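Local coordinates for aspartate aminotransferase, cytoplasmic (Schizosaccharomyces pombe 972h-, PDB 6JPK), which catalyses the reversible transfer of an amino group between L-aspartate and 2-oxoglutarate, giving oxaloacetate and L-glutamate, with pyridoxal 5'-phosphate as cofactor, at residues A56-V60 and R301-I306; A129-N135 and V150-P156; E179-L185 and R212-F218. The protein carries 1 engineered substitution. All coordinates share one frame; numbering follows the deposited sequence.

Overall arrangement
Following the chain from its N terminus, residues 56-60 come first, on helix 51-62, and find their partner only after 240 further residues, at 301-306 on helix 297-308. Contact 1 therefore closes a very long loop, and contacts 2 and 3 both fall within it. They follow one another in series without crossing: contact 2 joins strands 131-135 and 152-159 across a short helical connection, then contact 3 joins strands 182-186 and 215-220. Strands 131-135 and 182-186 are neighbours in one mixed sheet, so contacts 2 and 3 touch, with centres about 10 Å apart. Contact 1 packs helix on helix, its nearest atoms about 17 Å from those of contact 3.

Contact 1: residues A56-V60 and R301-I306; sequences ASKIV and RIAAEI
R301 O accepts the helical hydrogen bond of E305 N at 2.9 Å and also faces V60 CG2. No hydrogen bond joins the two segments; they meet by van der Waals contacts, several of them methyls against polar atoms. V60 divides its methyls between two polar side chains. CG1, anti to the backbone N (chi1 159°), lies 4.0 Å from R301 NE, while CG2 packs against the E305 side chain, which is bent at chi2 and slides past V60 in the opposite direction, with E305 OE1 3.8 Å from V60 CG2. With an alanine in place of V60, both methyls are gone, and the E305 chain would probably lose the surface it folds over and be freer to turn. The polar ends have partners beyond the segments: R301 NH2 makes a salt bridge to E262 of the second subunit, and E305 OE1 takes a weak hydrogen bond from Q63 NE2. A56 CB sits against I306 CG1 at 3.7 Å, and S57 CB meets I302 CD1 at 3.6 Å. S57 OG hydrogen-bonds to K54 O. The axes of segments 56-60 and 301-306 approach to 9.0 Å at 103°, a nearly perpendicular packing of helices 51-62 and 297-308 in the aminotransferase fold.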
# COMPACT_ATOMS: atom_id res chain seq x y z
N ALA A 56 17.44 -2.14 -15.51
CA ALA A 56 16.27 -3.02 -15.48
C ALA A 56 14.98 -2.27 -15.81
O ALA A 56 14.12 -2.78 -16.54
CB ALA A 56 16.15 -3.71 -14.12
N SER A 57 14.83 -1.05 -15.29
CA SER A 57 13.60 -0.32 -15.59
C SER A 57 13.52 0.05 -17.07
O SER A 57 12.43 -0.01 -17.66
CB SER A 57 13.45 0.92 -14.69
OG SER A 57 14.46 1.88 -14.91
N LYS A 58 14.65 0.36 -17.71
CA LYS A 58 14.65 0.60 -19.15
C LYS A 58 14.26 -0.65 -19.93
O LYS A 58 13.50 -0.57 -20.91
CB LYS A 58 16.03 1.09 -19.61
CG LYS A 58 16.43 2.47 -19.08
CD LYS A 58 15.48 3.55 -19.57
CE LYS A 58 16.04 4.95 -19.29
NZ LYS A 58 17.37 5.15 -19.92
N ILE A 59 14.81 -1.80 -19.55
CA ILE A 59 14.47 -3.06 -20.20
C ILE A 59 12.99 -3.36 -20.05
O ILE A 59 12.31 -3.74 -21.02
CB ILE A 59 15.34 -4.20 -19.64
CG1 ILE A 59 16.80 -4.02 -20.08
CG2 ILE A 59 14.81 -5.59 -20.09
CD1 ILE A 59 17.79 -4.89 -19.31
N VAL A 60 12.45 -3.17 -18.85
CA VAL A 60 11.06 -3.52 -18.58
C VAL A 60 10.11 -2.63 -19.39
O VAL A 60 9.11 -3.11 -19.95
CB VAL A 60 10.78 -3.44 -17.07
CG1 VAL A 60 9.28 -3.30 -16.80
CG2 VAL A 60 11.33 -4.70 -16.38
N ARG A 301 8.16 -5.38 -10.90
CA ARG A 301 8.66 -5.76 -12.22
C ARG A 301 10.16 -5.53 -12.30
O ARG A 301 10.89 -6.36 -12.85
CB ARG A 301 7.93 -4.97 -13.32
CG ARG A 301 6.47 -5.35 -13.51
CD ARG A 301 5.83 -4.57 -14.69
NE ARG A 301 5.96 -3.13 -14.51
CZ ARG A 301 4.96 -2.28 -14.30
NH1 ARG A 301 3.69 -2.70 -14.25
NH2 ARG A 301 5.22 -0.98 -14.14
N ILE A 302 10.65 -4.44 -11.72
CA ILE A 302 12.07 -4.13 -11.78
C ILE A 302 12.87 -5.16 -11.01
O ILE A 302 13.85 -5.72 -11.52
CB ILE A 302 12.33 -2.70 -11.26
CG1 ILE A 302 11.84 -1.66 -12.27
CG2 ILE A 302 13.81 -2.49 -10.94
CD1 ILE A 302 11.87 -0.23 -11.71
N ALA A 303 12.44 -5.44 -9.78
CA ALA A 303 13.12 -6.41 -8.92
C ALA A 303 13.10 -7.80 -9.54
O ALA A 303 14.12 -8.50 -9.54
CB ALA A 303 12.47 -6.42 -7.53
N ALA A 304 11.96 -8.20 -10.10
CA ALA A 304 11.90 -9.51 -10.74
C ALA A 304 12.84 -9.56 -11.94
O ALA A 304 13.47 -10.59 -12.19
CB ALA A 304 10.46 -9.84 -11.18
N GLU A 305 12.96 -8.45 -12.67
CA GLU A 305 13.85 -8.45 -13.83
C GLU A 305 15.29 -8.70 -13.41
O GLU A 305 15.99 -9.55 -13.98
CB GLU A 305 13.72 -7.14 -14.60
CG GLU A 305 14.27 -7.20 -16.00
CD GLU A 305 13.47 -8.15 -16.91
OE1 GLU A 305 12.26 -8.38 -16.66
OE2 GLU A 305 14.07 -8.67 -17.87
N ILE A 306 15.74 -7.98 -12.37
CA ILE A 306 17.09 -8.18 -11.84
C ILE A 306 17.27 -9.62 -11.34
O ILE A 306 18.21 -10.31 -11.73
CB ILE A 306 17.37 -7.17 -10.71
CG1 ILE A 306 17.46 -5.75 -11.28
CG2 ILE A 306 18.63 -7.55 -9.96
CD1 ILE A 306 17.72 -4.68 -10.21

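Contact 2: residues A129-N135 and V150-P156; sequences AHVYISN and VTVETYP. Engineered in segment 150-156: E153 (natural residue Asp).
H130 ND1 donates to E153 OE2 at 2.9 Å, but the bond is bent (132° at the hydrogen): the carboxylate oxygen uses its anti lone pair and lies tilted from the imidazole plane. E153 is engineered, aspartate in the natural sequence. T151 CG2 covers one face of the same imidazole in a CH-pi contact. Backbone donors and acceptors pair in parallel register. T151 O takes V131 N, and V131 O takes E153 N at 2.8 Å in a nearly straight bond (171°). E153 O then receives I133 N, I133 O receives Y155 N, and Y155 O receives N135 N at 2.8 Å. Ahead of this series a water bridges the segments, donating to A129 O and accepting from T151 N, each at 3.0 Å. On the other edge of strand 131-135, backbone hydrogen bonds link H130 with I182 and Y132 with I182 and L184. E153 CB lies over the Y132 ring, 3.6 Å from its centroid. The Y155 ring lies across the S134 backbone; its hydroxyl pairs with L184 O, and S134 OG is engaged by P136 O and H190 NE2. Strands 131-135 and 152-159, linked by helix 140-147, are the parallel pair of a beta-alpha-beta unit in the large mixed sheet.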
# COMPACT_ATOMS: atom_id res chain seq x y z
N ALA A 129 -0.23 -14.28 23.65
CA ALA A 129 1.20 -14.00 23.55
C ALA A 129 1.47 -12.51 23.32
O ALA A 129 0.72 -11.83 22.61
CB ALA A 129 1.82 -14.79 22.39
N HIS A 130 2.56 -12.02 23.90
CA HIS A 130 3.06 -10.68 23.60
C HIS A 130 4.15 -10.77 22.53
O HIS A 130 4.72 -11.83 22.29
CB HIS A 130 3.65 -10.02 24.86
CG HIS A 130 2.68 -9.89 25.99
ND1 HIS A 130 3.04 -9.37 27.22
CD2 HIS A 130 1.36 -10.20 26.09
CE1 HIS A 130 2.00 -9.38 28.03
NE2 HIS A 130 0.96 -9.88 27.37
N VAL A 131 4.44 -9.63 21.90
CA VAL A 131 5.55 -9.53 20.95
C VAL A 131 6.70 -8.80 21.61
O VAL A 131 6.50 -7.81 22.33
CB VAL A 131 5.14 -8.86 19.62
CG1 VAL A 131 4.62 -7.44 19.83
CG2 VAL A 131 6.33 -8.85 18.63
N TYR A 132 7.92 -9.31 21.40
CA TYR A 132 9.14 -8.75 21.96
C TYR A 132 9.97 -8.13 20.84
O TYR A 132 10.27 -8.80 19.85
CB TYR A 132 9.96 -9.82 22.69
CG TYR A 132 9.43 -10.19 24.05
CD1 TYR A 132 8.25 -10.90 24.19
CD2 TYR A 132 10.12 -9.83 25.21
CE1 TYR A 132 7.76 -11.25 25.43
CE2 TYR A 132 9.64 -10.17 26.47
CZ TYR A 132 8.45 -10.88 26.57
OH TYR A 132 7.96 -11.23 27.80
N ILE A 133 10.33 -6.86 21.02
CA ILE A 133 11.13 -6.11 20.07
C ILE A 133 12.38 -5.62 20.78
O ILE A 133 12.42 -5.49 22.00
CB ILE A 133 10.34 -4.93 19.48
CG1 ILE A 133 10.15 -3.85 20.56
CG2 ILE A 133 8.98 -5.41 18.97
CD1 ILE A 133 9.27 -2.71 20.12
N SER A 134 13.43 -5.34 20.00
CA SER A 134 14.69 -4.95 20.62
C SER A 134 14.58 -3.55 21.23
O SER A 134 13.81 -2.70 20.77
CB SER A 134 15.84 -5.00 19.60
OG SER A 134 15.70 -4.01 18.59
N ASN A 135 15.35 -3.33 22.29
CA ASN A 135 15.46 -2.01 22.90
C ASN A 135 16.87 -1.47 22.67
O ASN A 135 17.81 -1.90 23.36
CB ASN A 135 15.15 -2.09 24.40
CG ASN A 135 15.05 -0.72 25.04
OD1 ASN A 135 15.09 0.31 24.35
ND2 ASN A 135 14.91 -0.69 26.36
N VAL A 150 -1.81 -6.02 19.89
CA VAL A 150 -0.85 -6.90 20.55
C VAL A 150 -0.05 -6.10 21.57
O VAL A 150 0.36 -4.96 21.31
CB VAL A 150 0.08 -7.57 19.51
CG1 VAL A 150 0.99 -8.61 20.19
CG2 VAL A 150 -0.75 -8.24 18.44
N THR A 151 0.16 -6.69 22.74
CA THR A 151 1.00 -6.08 23.76
C THR A 151 2.47 -6.26 23.40
O THR A 151 2.90 -7.36 23.03
CB THR A 151 0.70 -6.71 25.13
OG1 THR A 151 -0.67 -6.47 25.47
CG2 THR A 151 1.61 -6.12 26.23
N VAL A 152 3.23 -5.17 23.51
CA VAL A 152 4.63 -5.10 23.08
C VAL A 152 5.52 -5.06 24.32
O VAL A 152 5.32 -4.24 25.22
CB VAL A 152 4.86 -3.87 22.19
CG1 VAL A 152 6.35 -3.69 21.86
CG2 VAL A 152 4.01 -3.98 20.89
N GLU A 153 6.47 -5.98 24.39
CA GLU A 153 7.52 -5.99 25.39
C GLU A 153 8.85 -5.75 24.68
O GLU A 153 8.91 -5.72 23.44
CB GLU A 153 7.54 -7.33 26.15
CG GLU A 153 6.18 -7.78 26.65
CD GLU A 153 5.75 -7.05 27.92
OE1 GLU A 153 6.54 -6.23 28.45
OE2 GLU A 153 4.62 -7.29 28.40
N THR A 154 9.92 -5.59 25.44
CA THR A 154 11.22 -5.40 24.80
C THR A 154 12.23 -6.40 25.35
O THR A 154 12.07 -6.94 26.45
CB THR A 154 11.77 -3.96 24.94
OG1 THR A 154 12.16 -3.72 26.29
CG2 THR A 154 10.72 -2.91 24.56
N TYR A 155 13.25 -6.66 24.55
CA TYR A 155 14.44 -7.31 25.06
C TYR A 155 15.62 -6.35 24.97
O TYR A 155 15.65 -5.50 24.07
CB TYR A 155 14.77 -8.61 24.30
CG TYR A 155 14.86 -8.53 22.79
CD1 TYR A 155 16.08 -8.33 22.16
CD2 TYR A 155 13.72 -8.69 21.99
CE1 TYR A 155 16.17 -8.27 20.78
CE2 TYR A 155 13.81 -8.63 20.61
CZ TYR A 155 15.04 -8.43 20.01
OH TYR A 155 15.13 -8.38 18.64
N PRO A 156 16.53 -6.39 25.94
CA PRO A 156 17.70 -5.49 25.90
C PRO A 156 18.54 -5.72 24.66
O PRO A 156 18.65 -6.85 24.17
CB PRO A 156 18.47 -5.86 27.18
CG PRO A 156 17.47 -6.52 28.06
CD PRO A 156 16.51 -7.23 27.14
O HOH W 1 -0.86 -9.43 23.28

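Contact 3: residues E179-L185 and R212-F218; sequences EGSIFLL and RKHLVVF
F183 N donates to L215 O, and V217 N to F183 O, in the parallel pairing that completes a beta-alpha-beta unit: strand 182-186, helix 199-211, strand 215-220. L215 N to S181 O and L185 N to V217 O extend the pattern both ways. Just ahead of the strands, H214 reaches across to S181 and F183. Its CB lies 3.2 Å from S181 O. With CG anti to the carbonyl carbon and beside the backbone N (chi1 -64°), the ring lies against F183, CG meeting F183 CD1 at 3.7 Å. ND1 accepts a weak hydrogen bond from S181 N at 3.1 Å, bent to 125° at the hydrogen. CE1 faces S181 CB at 3.9 Å, and on the other branch CD2 touches F183 CE1 at 3.4 Å. The two rings meet obliquely, their planes 36° apart, while R212 CB lies over the opposite face of the imidazole. At the tip, NE2 bonds to I174 O, consistent with ND1 serving as the acceptor. Just before H214, K213 is the first residue after helix 199-211 to leave helical torsions, with positive phi in a Schellman motif, and R212 O accepts G180 N. E179 CG covers one face of the R212 guanidinium, 3.7 Å from CZ. R212 NH2 hydrogen-bonds to A177 O. Without a salt bridge between them, one water donates to E179 OE1 at 2.6 Å and accepts from R212 NH1 at 3.1 Å.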
# COMPACT_ATOMS: atom_id res chain seq x y z
N GLU A 179 6.43 -18.88 27.52
CA GLU A 179 6.58 -19.76 26.37
C GLU A 179 5.65 -19.33 25.24
O GLU A 179 4.51 -18.93 25.47
CB GLU A 179 6.28 -21.21 26.77
CG GLU A 179 7.36 -21.85 27.63
CD GLU A 179 7.25 -23.37 27.70
OE1 GLU A 179 8.31 -24.04 27.75
OE2 GLU A 179 6.11 -23.90 27.68
N GLY A 180 6.15 -19.41 24.01
CA GLY A 180 5.34 -19.05 22.87
C GLY A 180 5.14 -17.57 22.67
O GLY A 180 4.21 -17.17 21.97
N SER A 181 5.99 -16.74 23.28
CA SER A 181 5.99 -15.32 22.94
C SER A 181 6.51 -15.12 21.52
O SER A 181 7.16 -15.99 20.94
CB SER A 181 6.84 -14.52 23.93
OG SER A 181 6.35 -14.64 25.25
N ILE A 182 6.21 -13.96 20.96
CA ILE A 182 6.63 -13.61 19.61
C ILE A 182 7.87 -12.75 19.71
O ILE A 182 7.89 -11.77 20.47
CB ILE A 182 5.51 -12.85 18.87
CG1 ILE A 182 4.21 -13.64 18.91
CG2 ILE A 182 5.95 -12.50 17.45
CD1 ILE A 182 2.98 -12.75 18.96
N PHE A 183 8.92 -13.11 18.96
CA PHE A 183 10.17 -12.36 18.98
C PHE A 183 10.45 -11.81 17.59
O PHE A 183 10.51 -12.57 16.62
CB PHE A 183 11.34 -13.21 19.49
CG PHE A 183 11.51 -13.14 20.98
CD1 PHE A 183 10.68 -13.88 21.82
CD2 PHE A 183 12.46 -12.32 21.55
CE1 PHE A 183 10.80 -13.80 23.19
CE2 PHE A 183 12.60 -12.23 22.93
CZ PHE A 183 11.77 -12.98 23.76
N LEU A 184 10.60 -10.49 17.52
CA LEU A 184 10.87 -9.77 16.27
C LEU A 184 12.38 -9.55 16.20
O LEU A 184 12.94 -8.77 16.98
CB LEU A 184 10.12 -8.45 16.25
CG LEU A 184 9.50 -7.95 14.95
CD1 LEU A 184 9.16 -6.46 15.07
CD2 LEU A 184 10.38 -8.22 13.73
N LEU A 185 13.04 -10.25 15.29
CA LEU A 185 14.49 -10.27 15.18
C LEU A 185 14.95 -9.54 13.93
O LEU A 185 14.32 -9.66 12.87
CB LEU A 185 15.01 -11.71 15.13
CG LEU A 185 14.55 -12.61 16.29
CD1 LEU A 185 15.03 -14.04 16.10
CD2 LEU A 185 15.04 -12.05 17.64
N ARG A 212 12.18 -22.22 24.62
CA ARG A 212 10.98 -21.57 25.12
C ARG A 212 9.83 -21.59 24.12
O ARG A 212 8.77 -21.03 24.42
CB ARG A 212 11.29 -20.12 25.51
CG ARG A 212 12.22 -19.99 26.71
CD ARG A 212 11.61 -20.63 27.95
NE ARG A 212 10.64 -19.74 28.59
CZ ARG A 212 9.89 -20.08 29.64
NH1 ARG A 212 9.97 -21.30 30.17
NH2 ARG A 212 9.05 -19.19 30.16
N LYS A 213 10.02 -22.22 22.96
CA LYS A 213 8.96 -22.40 21.97
C LYS A 213 8.39 -21.06 21.49
O LYS A 213 7.19 -20.96 21.21
CB LYS A 213 7.83 -23.29 22.51
CG LYS A 213 8.32 -24.55 23.23
CD LYS A 213 7.15 -25.43 23.66
CE LYS A 213 7.59 -26.51 24.64
NZ LYS A 213 8.67 -27.36 24.07
N HIS A 214 9.24 -20.04 21.42
CA HIS A 214 8.80 -18.74 20.93
C HIS A 214 8.56 -18.79 19.43
O HIS A 214 9.12 -19.62 18.72
CB HIS A 214 9.85 -17.66 21.25
CG HIS A 214 10.06 -17.43 22.72
ND1 HIS A 214 9.03 -17.41 23.63
CD2 HIS A 214 11.20 -17.21 23.43
CE1 HIS A 214 9.52 -17.18 24.84
NE2 HIS A 214 10.84 -17.06 24.74
N LEU A 215 7.70 -17.88 18.96
CA LEU A 215 7.44 -17.73 17.53
C LEU A 215 8.34 -16.63 16.97
O LEU A 215 8.39 -15.52 17.51
CB LEU A 215 5.96 -17.39 17.30
CG LEU A 215 5.59 -17.00 15.87
CD1 LEU A 215 5.91 -18.15 14.93
CD2 LEU A 215 4.12 -16.62 15.77
N VAL A 216 9.06 -16.93 15.89
CA VAL A 216 10.10 -16.05 15.36
C VAL A 216 9.60 -15.31 14.12
O VAL A 216 9.07 -15.94 13.19
CB VAL A 216 11.39 -16.84 15.06
CG1 VAL A 216 12.37 -15.98 14.27
CG2 VAL A 216 12.03 -17.32 16.37
N VAL A 217 9.78 -13.99 14.11
CA VAL A 217 9.56 -13.13 12.95
C VAL A 217 10.87 -12.40 12.66
O VAL A 217 11.35 -11.63 13.50
CB VAL A 217 8.43 -12.10 13.19
CG1 VAL A 217 8.22 -11.23 11.95
CG2 VAL A 217 7.15 -12.79 13.63
N PHE A 218 11.47 -12.67 11.51
CA PHE A 218 12.66 -11.96 11.06
C PHE A 218 12.27 -10.75 10.24
O PHE A 218 11.43 -10.84 9.34
CB PHE A 218 13.56 -12.85 10.20
CG PHE A 218 14.37 -13.85 10.98
CD1 PHE A 218 15.49 -13.46 11.68
CD2 PHE A 218 14.02 -15.20 10.95
CE1 PHE A 218 16.25 -14.40 12.38
CE2 PHE A 218 14.77 -16.14 11.65
CZ PHE A 218 15.88 -15.74 12.36
O HOH W 2 10.76 -23.89 28.60